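Local coordinates for protein succinate--CoA ligase subunit alpha (Campylobacter jejuni, PDB 6MEL) that belongs to the succinate--CoA ligase family as its alpha subunit, joining a Rossmann-like CoA-binding domain to a second domain of the CoA-ligase family, at residues S69-P74 with D80-A85; F76-S81 with V95-T100; F107-A112 with M117-P122. All coordinates share one frame; numbering follows the deposited sequence.

Contact 1: S69-P74 with D80-A85; sequences SLIFVP and DSVIEA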
ATOM      1  N   SER A  69      18.325  -8.267 -14.369  1.00 36.45           N
ATOM      2  CA  SER A  69      17.716  -9.367 -13.677  1.00 38.51           C
ATOM      3  C   SER A  69      16.211  -9.142 -13.533  1.00 38.91           C
ATOM      4  O   SER A  69      15.725  -8.006 -13.278  1.00 38.87           O
ATOM      5  CB  SER A  69      18.355  -9.568 -12.324  1.00 41.64           C
ATOM      6  OG  SER A  69      17.787 -10.697 -11.685  1.00 47.01           O
ATOM      7  N   LEU A  70      15.476 -10.244 -13.606  1.00 36.87           N
ATOM      8  CA  LEU A  70      14.016 -10.277 -13.437  1.00 37.33           C
ATOM      9  C   LEU A  70      13.729 -11.151 -12.210  1.00 36.37           C
ATOM     10  O   LEU A  70      14.094 -12.361 -12.181  1.00 35.54           O
ATOM     11  CB  LEU A  70      13.389 -10.844 -14.709  1.00 36.97           C
ATOM     12  CG  LEU A  70      11.883 -11.133 -14.663  1.00 37.07           C
ATOM     13  CD1 LEU A  70      11.061  -9.907 -14.339  1.00 37.03           C
ATOM     14  CD2 LEU A  70      11.437 -11.666 -16.010  1.00 39.11           C
ATOM     15  N   ILE A  71      13.113 -10.548 -11.189  1.00 34.81           N
ATOM     16  CA  ILE A  71      13.046 -11.143  -9.846  1.00 34.69           C
ATOM     17  C   ILE A  71      11.614 -11.552  -9.494  1.00 36.22           C
ATOM     18  O   ILE A  71      10.703 -10.700  -9.395  1.00 36.70           O
ATOM     19  CB  ILE A  71      13.621 -10.169  -8.814  1.00 35.23           C
ATOM     20  CG1 ILE A  71      15.067  -9.797  -9.169  1.00 35.50           C
ATOM     21  CG2 ILE A  71      13.469 -10.738  -7.411  1.00 35.61           C
ATOM     22  CD1 ILE A  71      15.768  -8.946  -8.162  1.00 36.17           C
ATOM     23  N   PHE A  72      11.429 -12.856  -9.250  1.00 35.47           N
ATOM     24  CA  PHE A  72      10.132 -13.473  -8.930  1.00 35.69           C
ATOM     25  C   PHE A  72      10.112 -14.094  -7.529  1.00 37.84           C
ATOM     26  O   PHE A  72       9.114 -14.720  -7.174  1.00 37.12           O
ATOM     27  CB  PHE A  72       9.785 -14.618  -9.890  1.00 38.62           C
ATOM     28  CG  PHE A  72       9.316 -14.160 -11.250  1.00 39.02           C
ATOM     29  CD1 PHE A  72       8.023 -13.676 -11.414  1.00 40.33           C
ATOM     30  CD2 PHE A  72      10.145 -14.236 -12.363  1.00 40.60           C
ATOM     31  CE1 PHE A  72       7.571 -13.254 -12.664  1.00 40.83           C
ATOM     32  CE2 PHE A  72       9.691 -13.812 -13.616  1.00 41.67           C
ATOM     33  CZ  PHE A  72       8.418 -13.311 -13.758  1.00 39.38           C
ATOM     34  N   VAL A  73      11.155 -13.870  -6.717  1.00 36.51           N
ATOM     35  CA  VAL A  73      11.273 -14.561  -5.448  1.00 35.55           C
ATOM     36  C   VAL A  73      10.172 -14.086  -4.495  1.00 36.20           C
ATOM     37  O   VAL A  73       9.631 -12.993  -4.630  1.00 36.75           O
ATOM     38  CB  VAL A  73      12.648 -14.368  -4.802  1.00 36.58           C
ATOM     39  CG1 VAL A  73      13.770 -14.824  -5.723  1.00 36.83           C
ATOM     40  CG2 VAL A  73      12.820 -12.913  -4.317  1.00 38.21           C
ATOM     41  N   PRO A  74       9.815 -14.910  -3.495  1.00 38.83           N
ATOM     42  CA  PRO A  74       8.777 -14.539  -2.551  1.00 40.08           C
ATOM     43  C   PRO A  74       9.159 -13.280  -1.753  1.00 39.02           C
ATOM     44  O   PRO A  74      10.311 -12.896  -1.679  1.00 35.68           O
ATOM     45  CB  PRO A  74       8.703 -15.746  -1.593  1.00 42.33           C
ATOM     46  CG  PRO A  74       9.393 -16.908  -2.342  1.00 42.97           C
ATOM     47  CD  PRO A  74      10.437 -16.223  -3.192  1.00 42.37           C
ATOM     48  N   ASP A  80      16.822  -9.267   0.148  1.00 34.41           N
ATOM     49  CA  ASP A  80      18.100  -9.948   0.001  1.00 36.84           C
ATOM     50  C   ASP A  80      18.420 -10.244  -1.473  1.00 35.68           C
ATOM     51  O   ASP A  80      19.614 -10.139  -1.856  1.00 34.34           O
ATOM     52  CB  ASP A  80      18.200 -11.199   0.870  1.00 38.29           C
ATOM     53  CG  ASP A  80      18.243 -10.854   2.348  1.00 38.30           C
ATOM     54  OD1 ASP A  80      18.440  -9.635   2.678  1.00 39.69           O
ATOM     55  OD2 ASP A  80      18.002 -11.766   3.148  1.00 41.38           O
ATOM     56  N   SER A  81      17.403 -10.522  -2.303  1.00 33.80           N
ATOM     57  CA  SER A  81      17.638 -10.803  -3.743  1.00 35.43           C
ATOM     58  C   SER A  81      18.012  -9.520  -4.487  1.00 36.07           C
ATOM     59  O   SER A  81      18.859  -9.583  -5.410  1.00 36.61           O
ATOM     60  CB  SER A  81      16.472 -11.514  -4.413  1.00 34.86           C
ATOM     61  OG  SER A  81      16.381 -12.843  -3.921  1.00 34.19           O
ATOM     62  N   VAL A  82      17.444  -8.368  -4.073  1.00 33.46           N
ATOM     63  CA  VAL A  82      17.823  -7.098  -4.669  1.00 34.19           C
ATOM     64  C   VAL A  82      19.279  -6.763  -4.281  1.00 34.62           C
ATOM     65  O   VAL A  82      20.092  -6.371  -5.139  1.00 35.01           O
ATOM     66  CB  VAL A  82      16.850  -5.972  -4.267  1.00 33.69           C
ATOM     67  CG1 VAL A  82      17.401  -4.599  -4.659  1.00 34.30           C
ATOM     68  CG2 VAL A  82      15.486  -6.215  -4.873  1.00 34.49           C
ATOM     69  N   ILE A  83      19.616  -6.953  -3.003  1.00 33.68           N
ATOM     70  CA  ILE A  83      20.967  -6.726  -2.502  1.00 34.96           C
ATOM     71  C   ILE A  83      21.957  -7.649  -3.236  1.00 35.53           C
ATOM     72  O   ILE A  83      22.992  -7.200  -3.620  1.00 34.45           O
ATOM     73  CB  ILE A  83      21.014  -6.899  -0.972  1.00 34.44           C
ATOM     74  CG1 ILE A  83      20.304  -5.720  -0.294  1.00 33.67           C
ATOM     75  CG2 ILE A  83      22.445  -7.043  -0.467  1.00 34.87           C
ATOM     76  CD1 ILE A  83      20.104  -5.911   1.195  1.00 35.45           C
ATOM     77  N   GLU A  84      21.620  -8.929  -3.398  1.00 34.53           N
ATOM     78  CA  GLU A  84      22.462  -9.878  -4.108  1.00 37.58           C
ATOM     79  C   GLU A  84      22.755  -9.413  -5.553  1.00 36.70           C
ATOM     80  O   GLU A  84      23.884  -9.425  -6.028  1.00 37.33           O
ATOM     81  CB  GLU A  84      21.764 -11.236  -4.140  1.00 37.63           C
ATOM     82  CG  GLU A  84      22.614 -12.322  -4.789  1.00 38.56           C
ATOM     83  CD  GLU A  84      22.027 -13.715  -4.771  1.00 40.72           C
ATOM     84  OE1 GLU A  84      20.822 -13.898  -4.313  1.00 41.56           O
ATOM     85  OE2 GLU A  84      22.736 -14.619  -5.264  1.00 40.22           O
ATOM     86  N   ALA A  85      21.716  -8.979  -6.252  1.00 37.03           N
ATOM     87  CA  ALA A  85      21.840  -8.472  -7.603  1.00 36.67           C
ATOM     88  C   ALA A  85      22.781  -7.270  -7.646  1.00 36.99           C
ATOM     89  O   ALA A  85      23.663  -7.211  -8.509  1.00 35.53           O
ATOM     90  CB  ALA A  85      20.480  -8.120  -8.160  1.00 35.84           C
TER
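Val73 and Ser81 bring the two backbones closest, their CA atoms 7.6 Å apart, where the chain leaving strand 69-71 passes the early turns of the helix that includes 80-85. Val73 meets the serine with both methyls: CG2 lies 3.6 Å from Ser81 OG and CG1 is 3.7 Å from that same oxygen, so the hydroxyl rests over the fork of the valine. Serine suits this buried place, being short enough to let the helix come near. Two residues earlier, at the end of the strand, Ile71 stretches out its longer branch, with CD1 anti to CA (chi2 -175°), and CD1 lies 4.3 Å from Val82 CG2. This is the first strand and the helix of a beta-alpha-beta unit, strand 68-71, helix 78-87 and strand 92-95, in the Rossmann-like domain; branched aliphatic residues fill the layer between sheet and helix. CD1 of Ile71 also lies 4.2 Å from Ser81 O. That carbonyl accepts the helical bond from Ala85 N and another from Gln14 NE2, while Gln14 OE1 is paired with Ser69 OG, so the amide of Gln14, on adjoining strand 10-14, links strand 68-71 to the helix, and bonds at both ends should hold its rotation.

Contact 2: F76-S81 with V95-T100; sequences FAVGDS and VITEHT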
ATOM      1  N   PHE A  76       9.495 -12.529   1.304  1.00 33.92           N
ATOM      2  CA  PHE A  76      10.438 -12.606   2.367  1.00 36.01           C
ATOM      3  C   PHE A  76      11.876 -12.604   1.840  1.00 34.90           C
ATOM      4  O   PHE A  76      12.777 -12.439   2.646  1.00 35.34           O
ATOM      5  CB  PHE A  76      10.177 -13.799   3.295  1.00 39.35           C
ATOM      6  CG  PHE A  76      10.214 -15.156   2.614  1.00 44.92           C
ATOM      7  CD1 PHE A  76      11.419 -15.752   2.274  1.00 49.15           C
ATOM      8  CD2 PHE A  76       9.034 -15.849   2.353  1.00 52.21           C
ATOM      9  CE1 PHE A  76      11.456 -17.000   1.643  1.00 53.11           C
ATOM     10  CE2 PHE A  76       9.062 -17.092   1.717  1.00 56.12           C
ATOM     11  CZ  PHE A  76      10.277 -17.670   1.374  1.00 53.63           C
ATOM     12  N   ALA A  77      12.074 -12.814   0.531  1.00 34.56           N
ATOM     13  CA  ALA A  77      13.399 -12.966  -0.065  1.00 37.16           C
ATOM     14  C   ALA A  77      13.767 -11.743  -0.919  1.00 34.95           C
ATOM     15  O   ALA A  77      14.906 -11.633  -1.396  1.00 36.57           O
ATOM     16  CB  ALA A  77      13.467 -14.273  -0.885  1.00 34.95           C
ATOM     17  N   VAL A  78      12.821 -10.837  -1.136  1.00 33.16           N
ATOM     18  CA  VAL A  78      12.974  -9.779  -2.166  1.00 34.27           C
ATOM     19  C   VAL A  78      14.160  -8.867  -1.810  1.00 34.57           C
ATOM     20  O   VAL A  78      15.008  -8.598  -2.638  1.00 33.39           O
ATOM     21  CB  VAL A  78      11.674  -8.973  -2.414  1.00 34.60           C
ATOM     22  CG1 VAL A  78      11.958  -7.647  -3.142  1.00 35.39           C
ATOM     23  CG2 VAL A  78      10.642  -9.787  -3.215  1.00 36.44           C
ATOM     24  N   GLY A  79      14.217  -8.413  -0.562  1.00 37.74           N
ATOM     25  CA  GLY A  79      15.225  -7.481  -0.157  1.00 36.40           C
ATOM     26  C   GLY A  79      16.604  -8.055  -0.370  1.00 36.08           C
ATOM     27  O   GLY A  79      17.452  -7.396  -0.955  1.00 36.91           O
ATOM     28  N   ASP A  80      16.822  -9.267   0.148  1.00 34.41           N
ATOM     29  CA  ASP A  80      18.100  -9.948   0.001  1.00 36.84           C
ATOM     30  C   ASP A  80      18.420 -10.244  -1.473  1.00 35.68           C
ATOM     31  O   ASP A  80      19.614 -10.139  -1.856  1.00 34.34           O
ATOM     32  CB  ASP A  80      18.200 -11.199   0.870  1.00 38.29           C
ATOM     33  CG  ASP A  80      18.243 -10.854   2.348  1.00 38.30           C
ATOM     34  OD1 ASP A  80      18.440  -9.635   2.678  1.00 39.69           O
ATOM     35  OD2 ASP A  80      18.002 -11.766   3.148  1.00 41.38           O
ATOM     36  N   SER A  81      17.403 -10.522  -2.303  1.00 33.80           N
ATOM     37  CA  SER A  81      17.638 -10.803  -3.743  1.00 35.43           C
ATOM     38  C   SER A  81      18.012  -9.520  -4.487  1.00 36.07           C
ATOM     39  O   SER A  81      18.859  -9.583  -5.410  1.00 36.61           O
ATOM     40  CB  SER A  81      16.472 -11.514  -4.413  1.00 34.86           C
ATOM     41  OG  SER A  81      16.381 -12.843  -3.921  1.00 34.19           O
ATOM     42  N   VAL A  95      11.516  -6.088 -10.346  1.00 34.59           N
ATOM     43  CA  VAL A  95      11.049  -6.872  -9.197  1.00 34.92           C
ATOM     44  C   VAL A  95       9.513  -6.947  -9.242  1.00 34.79           C
ATOM     45  O   VAL A  95       8.852  -5.956  -8.998  1.00 34.37           O
ATOM     46  CB  VAL A  95      11.527  -6.269  -7.856  1.00 35.35           C
ATOM     47  CG1 VAL A  95      11.099  -7.128  -6.684  1.00 37.04           C
ATOM     48  CG2 VAL A  95      13.023  -6.014  -7.827  1.00 37.71           C
ATOM     49  N   ILE A  96       8.978  -8.139  -9.465  1.00 33.67           N
ATOM     50  CA  ILE A  96       7.555  -8.339  -9.665  1.00 35.24           C
ATOM     51  C   ILE A  96       6.799  -8.418  -8.342  1.00 36.76           C
ATOM     52  O   ILE A  96       5.702  -7.852  -8.242  1.00 35.07           O
ATOM     53  CB  ILE A  96       7.306  -9.611 -10.495  1.00 36.73           C
ATOM     54  CG1 ILE A  96       8.034  -9.550 -11.845  1.00 36.97           C
ATOM     55  CG2 ILE A  96       5.818  -9.871 -10.656  1.00 36.05           C
ATOM     56  CD1 ILE A  96       7.766  -8.302 -12.661  1.00 36.42           C
ATOM     57  N   THR A  97       7.374  -9.127  -7.365  1.00 35.03           N
ATOM     58  CA  THR A  97       6.685  -9.644  -6.188  1.00 35.32           C
ATOM     59  C   THR A  97       6.058  -8.510  -5.357  1.00 36.15           C
ATOM     60  O   THR A  97       6.636  -7.426  -5.194  1.00 32.63           O
ATOM     61  CB  THR A  97       7.691 -10.404  -5.317  1.00 37.75           C
ATOM     62  OG1 THR A  97       8.330 -11.334  -6.200  1.00 36.39           O
ATOM     63  CG2 THR A  97       7.085 -11.103  -4.119  1.00 38.79           C
ATOM     64  N   GLU A  98       4.847  -8.789  -4.871  1.00 34.12           N
ATOM     65  CA  GLU A  98       4.087  -7.939  -3.966  1.00 38.51           C
ATOM     66  C   GLU A  98       4.338  -8.390  -2.508  1.00 35.23           C
ATOM     67  O   GLU A  98       4.758  -9.506  -2.268  1.00 33.66           O
ATOM     68  CB  GLU A  98       2.589  -8.032  -4.301  1.00 39.42           C
ATOM     69  CG  GLU A  98       1.724  -7.024  -3.513  1.00 43.47           C
ATOM     70  CD  GLU A  98       0.309  -6.754  -4.059  1.00 49.12           C
ATOM     71  OE1 GLU A  98      -0.197  -7.700  -4.710  1.00 44.64           O
ATOM     72  OE2 GLU A  98      -0.270  -5.587  -3.850  1.00 42.28           O
ATOM     73  N   HIS A  99       4.038  -7.496  -1.558  1.00 32.94           N
ATOM     74  CA  HIS A  99       4.027  -7.720  -0.097  1.00 33.98           C
ATOM     75  C   HIS A  99       5.442  -7.752   0.481  1.00 33.43           C
ATOM     76  O   HIS A  99       5.657  -8.328   1.554  1.00 32.63           O
ATOM     77  CB  HIS A  99       3.168  -8.950   0.298  1.00 37.10           C
ATOM     78  CG  HIS A  99       1.770  -8.898  -0.197  1.00 39.80           C
ATOM     79  ND1 HIS A  99       0.940  -7.793   0.032  1.00 44.81           N
ATOM     80  CD2 HIS A  99       1.065  -9.757  -0.974  1.00 40.32           C
ATOM     81  CE1 HIS A  99      -0.235  -8.002  -0.530  1.00 42.04           C
ATOM     82  NE2 HIS A  99      -0.166  -9.177  -1.196  1.00 43.05           N
ATOM     83  N   THR A 100       6.417  -7.113  -0.197  1.00 34.13           N
ATOM     84  CA  THR A 100       7.764  -6.985   0.384  1.00 34.77           C
ATOM     85  C   THR A 100       7.693  -6.055   1.599  1.00 33.80           C
ATOM     86  O   THR A 100       7.140  -4.962   1.503  1.00 33.92           O
ATOM     87  CB  THR A 100       8.774  -6.453  -0.646  1.00 36.94           C
ATOM     88  OG1 THR A 100       8.785  -7.311  -1.784  1.00 35.18           O
ATOM     89  CG2 THR A 100      10.173  -6.337  -0.078  1.00 37.46           C
TER
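Val78, in the first turn of its helix, and Thr100, at the end of the loop that follows strand 92-95, stand with their CA atoms 6.4 Å apart, the nearest backbone approach of the two segments. Val78 carries the helix side of the contact, and three residues of 95-100 close round its isopropyl group. Its CG1 is anti to the backbone N (chi1 163°), which turns one methyl to Val95 and the other to Thr97, while both stay against Thr100 OG1. CG1 meets CG1 of Val95 at 3.7 Å, a purely apolar touch at the end of the strand. CG2 lies 3.7 Å from Thr97 CB, the two side chains running past each other in opposite directions. Thr100 comes across the valine at about a right angle: its OG1 is 3.4 Å from Val78 CB, and its methyl CG2 stands 3.8 Å from the same carbon, so both branches pack on the valine. Threonine suits position 97 because its carbons can join the packing while OG1 hydrogen-bonds to Val73 O. Between the threonines, His99 takes a left-handed conformation (phi 76°), consistent with the turn that brings Thr100 round to the helix. The loop lies at the C-terminal ends of the parallel strands, the edge where Rossmann-type folds commonly bind their ligands. Strand 92-95 itself runs between strands 68-71 and 118-120, and Val95 packs on Ile71 of one side and on Pro122 beyond the other. Past that strand the loop is tied by backbone bonds from Ile96 to Ile71 and from Thr97 to Asn123, before helix 102-115 begins.

Contact 3: F107-A112 with M117-P122; sequences FAKQYA and MKIIGP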
ATOM      1  N   PHE A 107      16.218  -0.529   2.824  1.00 35.75           N
ATOM      2  CA  PHE A 107      17.639  -0.889   2.914  1.00 37.68           C
ATOM      3  C   PHE A 107      18.173  -1.410   1.569  1.00 36.83           C
ATOM      4  O   PHE A 107      19.277  -1.030   1.156  1.00 34.97           O
ATOM      5  CB  PHE A 107      17.895  -1.915   4.017  1.00 36.35           C
ATOM      6  CG  PHE A 107      17.949  -1.305   5.394  1.00 37.51           C
ATOM      7  CD1 PHE A 107      19.012  -0.485   5.756  1.00 37.70           C
ATOM      8  CD2 PHE A 107      16.938  -1.534   6.315  1.00 34.88           C
ATOM      9  CE1 PHE A 107      19.047   0.110   7.006  1.00 37.42           C
ATOM     10  CE2 PHE A 107      16.992  -0.960   7.580  1.00 38.26           C
ATOM     11  CZ  PHE A 107      18.067  -0.168   7.934  1.00 38.51           C
ATOM     12  N   ALA A 108      17.378  -2.197   0.848  1.00 34.17           N
ATOM     13  CA  ALA A 108      17.861  -2.764  -0.422  1.00 34.92           C
ATOM     14  C   ALA A 108      18.057  -1.658  -1.464  1.00 34.38           C
ATOM     15  O   ALA A 108      19.038  -1.675  -2.193  1.00 33.63           O
ATOM     16  CB  ALA A 108      16.957  -3.844  -0.939  1.00 34.72           C
ATOM     17  N   LYS A 109      17.163  -0.679  -1.503  1.00 34.22           N
ATOM     18  CA  LYS A 109      17.320   0.427  -2.410  1.00 35.11           C
ATOM     19  C   LYS A 109      18.564   1.278  -2.090  1.00 36.12           C
ATOM     20  O   LYS A 109      19.220   1.732  -3.011  1.00 36.24           O
ATOM     21  CB  LYS A 109      16.082   1.327  -2.454  1.00 40.03           C
ATOM     22  CG  LYS A 109      16.215   2.440  -3.491  1.00 37.45           C
ATOM     23  CD  LYS A 109      14.929   3.025  -3.925  1.00 39.53           C
ATOM     24  CE  LYS A 109      15.063   4.177  -4.884  1.00 37.78           C
ATOM     25  NZ  LYS A 109      13.843   4.980  -4.828  1.00 37.78           N
ATOM     26  N   GLN A 110      18.838   1.541  -0.810  1.00 34.11           N
ATOM     27  CA  GLN A 110      20.021   2.323  -0.453  1.00 36.78           C
ATOM     28  C   GLN A 110      21.261   1.584  -0.985  1.00 36.27           C
ATOM     29  O   GLN A 110      22.163   2.189  -1.551  1.00 36.43           O
ATOM     30  CB  GLN A 110      20.163   2.521   1.062  1.00 37.99           C
ATOM     31  CG  GLN A 110      19.227   3.555   1.677  1.00 39.23           C
ATOM     32  CD  GLN A 110      19.803   4.072   2.979  1.00 47.52           C
ATOM     33  OE1 GLN A 110      20.830   3.594   3.458  1.00 55.13           O
ATOM     34  NE2 GLN A 110      19.168   5.080   3.552  1.00 39.63           N
ATOM     35  N   TYR A 111      21.277   0.252  -0.881  1.00 34.69           N
ATOM     36  CA  TYR A 111      22.446  -0.497  -1.360  1.00 34.99           C
ATOM     37  C   TYR A 111      22.511  -0.461  -2.894  1.00 34.62           C
ATOM     38  O   TYR A 111      23.566  -0.236  -3.486  1.00 34.92           O
ATOM     39  CB  TYR A 111      22.483  -1.911  -0.784  1.00 33.93           C
ATOM     40  CG  TYR A 111      23.792  -2.611  -1.063  1.00 34.73           C
ATOM     41  CD1 TYR A 111      24.983  -2.138  -0.521  1.00 34.46           C
ATOM     42  CD2 TYR A 111      23.860  -3.738  -1.851  1.00 34.40           C
ATOM     43  CE1 TYR A 111      26.197  -2.742  -0.787  1.00 37.66           C
ATOM     44  CE2 TYR A 111      25.068  -4.388  -2.088  1.00 36.21           C
ATOM     45  CZ  TYR A 111      26.247  -3.885  -1.564  1.00 37.53           C
ATOM     46  OH  TYR A 111      27.454  -4.506  -1.736  1.00 40.08           O
ATOM     47  N   ALA A 112      21.374  -0.677  -3.551  1.00 35.07           N
ATOM     48  CA  ALA A 112      21.296  -0.584  -5.004  1.00 34.28           C
ATOM     49  C   ALA A 112      21.790   0.788  -5.478  1.00 36.93           C
ATOM     50  O   ALA A 112      22.586   0.864  -6.398  1.00 36.85           O
ATOM     51  CB  ALA A 112      19.901  -0.848  -5.459  1.00 35.12           C
ATOM     52  N   MET A 117      22.837   0.287  -9.230  1.00 39.31           N
ATOM     53  CA  MET A 117      21.800  -0.571  -9.818  1.00 38.35           C
ATOM     54  C   MET A 117      20.465   0.171  -9.764  1.00 38.99           C
ATOM     55  O   MET A 117      20.059   0.632  -8.726  1.00 38.50           O
ATOM     56  CB  MET A 117      21.624  -1.896  -9.061  1.00 39.74           C
ATOM     57  CG  MET A 117      20.684  -2.859  -9.741  1.00 36.57           C
ATOM     58  SD  MET A 117      20.648  -4.471  -8.917  1.00 36.74           S
ATOM     59  CE  MET A 117      19.512  -4.020  -7.607  1.00 35.32           C
ATOM     60  N   LYS A 118      19.758   0.230 -10.893  1.00 39.48           N
ATOM     61  CA  LYS A 118      18.409   0.753 -10.899  1.00 38.90           C
ATOM     62  C   LYS A 118      17.428  -0.374 -10.648  1.00 36.83           C
ATOM     63  O   LYS A 118      17.685  -1.532 -11.006  1.00 36.49           O
ATOM     64  CB  LYS A 118      18.140   1.381 -12.261  1.00 43.12           C
ATOM     65  CG  LYS A 118      19.110   2.486 -12.676  1.00 46.36           C
ATOM     66  CD  LYS A 118      19.027   2.592 -14.215  1.00 52.68           C
ATOM     67  CE  LYS A 118      19.153   3.982 -14.786  1.00 61.71           C
ATOM     68  NZ  LYS A 118      20.560   4.268 -15.130  1.00 67.35           N
ATOM     69  N   ILE A 119      16.284  -0.020 -10.083  1.00 34.46           N
ATOM     70  CA  ILE A 119      15.214  -0.970  -9.794  1.00 32.87           C
ATOM     71  C   ILE A 119      13.943  -0.522 -10.509  1.00 33.10           C
ATOM     72  O   ILE A 119      13.639   0.679 -10.597  1.00 36.35           O
ATOM     73  CB  ILE A 119      14.984  -1.032  -8.270  1.00 33.62           C
ATOM     74  CG1 ILE A 119      16.178  -1.593  -7.500  1.00 34.04           C
ATOM     75  CG2 ILE A 119      13.707  -1.786  -7.935  1.00 33.84           C
ATOM     76  CD1 ILE A 119      16.214  -1.159  -6.051  1.00 34.38           C
ATOM     77  N   ILE A 120      13.184  -1.501 -10.991  1.00 33.52           N
ATOM     78  CA  ILE A 120      11.806  -1.327 -11.424  1.00 33.75           C
ATOM     79  C   ILE A 120      10.953  -2.216 -10.535  1.00 33.41           C
ATOM     80  O   ILE A 120      11.119  -3.413 -10.508  1.00 34.40           O
ATOM     81  CB  ILE A 120      11.630  -1.674 -12.912  1.00 34.33           C
ATOM     82  CG1 ILE A 120      12.401  -0.685 -13.795  1.00 37.75           C
ATOM     83  CG2 ILE A 120      10.175  -1.765 -13.301  1.00 34.80           C
ATOM     84  CD1 ILE A 120      12.503  -1.110 -15.250  1.00 39.73           C
ATOM     85  N   GLY A 121      10.076  -1.577  -9.777  1.00 33.17           N
ATOM     86  CA  GLY A 121       9.226  -2.257  -8.812  1.00 33.65           C
ATOM     87  C   GLY A 121       9.621  -1.847  -7.398  1.00 32.54           C
ATOM     88  O   GLY A 121      10.210  -0.771  -7.194  1.00 32.99           O
ATOM     89  N   PRO A 122       9.280  -2.619  -6.359  1.00 33.82           N
ATOM     90  CA  PRO A 122       8.620  -3.902  -6.467  1.00 33.91           C
ATOM     91  C   PRO A 122       7.113  -3.763  -6.654  1.00 35.62           C
ATOM     92  O   PRO A 122       6.627  -2.655  -6.835  1.00 33.58           O
ATOM     93  CB  PRO A 122       8.969  -4.554  -5.120  1.00 36.20           C
ATOM     94  CG  PRO A 122       8.979  -3.402  -4.153  1.00 38.33           C
ATOM     95  CD  PRO A 122       9.566  -2.254  -4.951  1.00 38.58           C
TER
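The flat peptide carbonyl of Ala112 is met by the backbone N of Met117, which stands 34° out of the carbonyl plane. Met117 N gives its hydrogen to Ala112 O at 2.9 Å and 153°, a fairly straight bond that ties the last turn of the helix to the residue just before the strand. Beside this bond the methyl of Ala112 packs against the strand segment, its CB 3.6 Å from Met117 O. Ile119 CD1 lies 3.7 Å from Ala112 CB, and Met117 CE comes within 3.9 Å of it; the methionine chain is extended at first and then bent at chi3 (81°), which turns its terminal methyl toward Ala112 CB. Alanine suits this point, where the helix lies tight against the strand. The same CD1 of Ile119 is 4.1 Å from Lys109 CA, while Lys109 NZ hydrogen-bonds to Ile184 O and forms a salt bridge with an acidic side chain of the neighbouring protein chain. Helix 102-115 and strand 118-120 close a beta-alpha-beta unit begun by strand 92-95. Strand 118-120 is hydrogen-bonded to strand 92-95, its other edge meeting Leu186 through a backbone bond of Ile119, and Met117 reaches Val82 and Ala85 of helix 78-87.

How the contacts relate
Contacts 1 and 2 overlap along the chain, sharing Asp80 and Ser81 of helix 78-87; contact 3 follows both. Their centres lie about 7 Å (1 and 2), 10 Å (1 and 3) and 11 Å (2 and 3) apart, all on one side of the chain's centre. They cover two successive beta-alpha-beta units, with strand 92-95 shared between them, and helices 78-87 and 102-115 lie side by side: Val82 CG1 is 3.8 Å from Ala108 CB. Within the sheet, contacts 2 and 3 are joined by a probable hydrogen bond from Val95 N to Ile120 O at 2.7 Å. Together the three build the part of the Rossmann-like domain that runs from interior strand 68-71 out to strand 118-120.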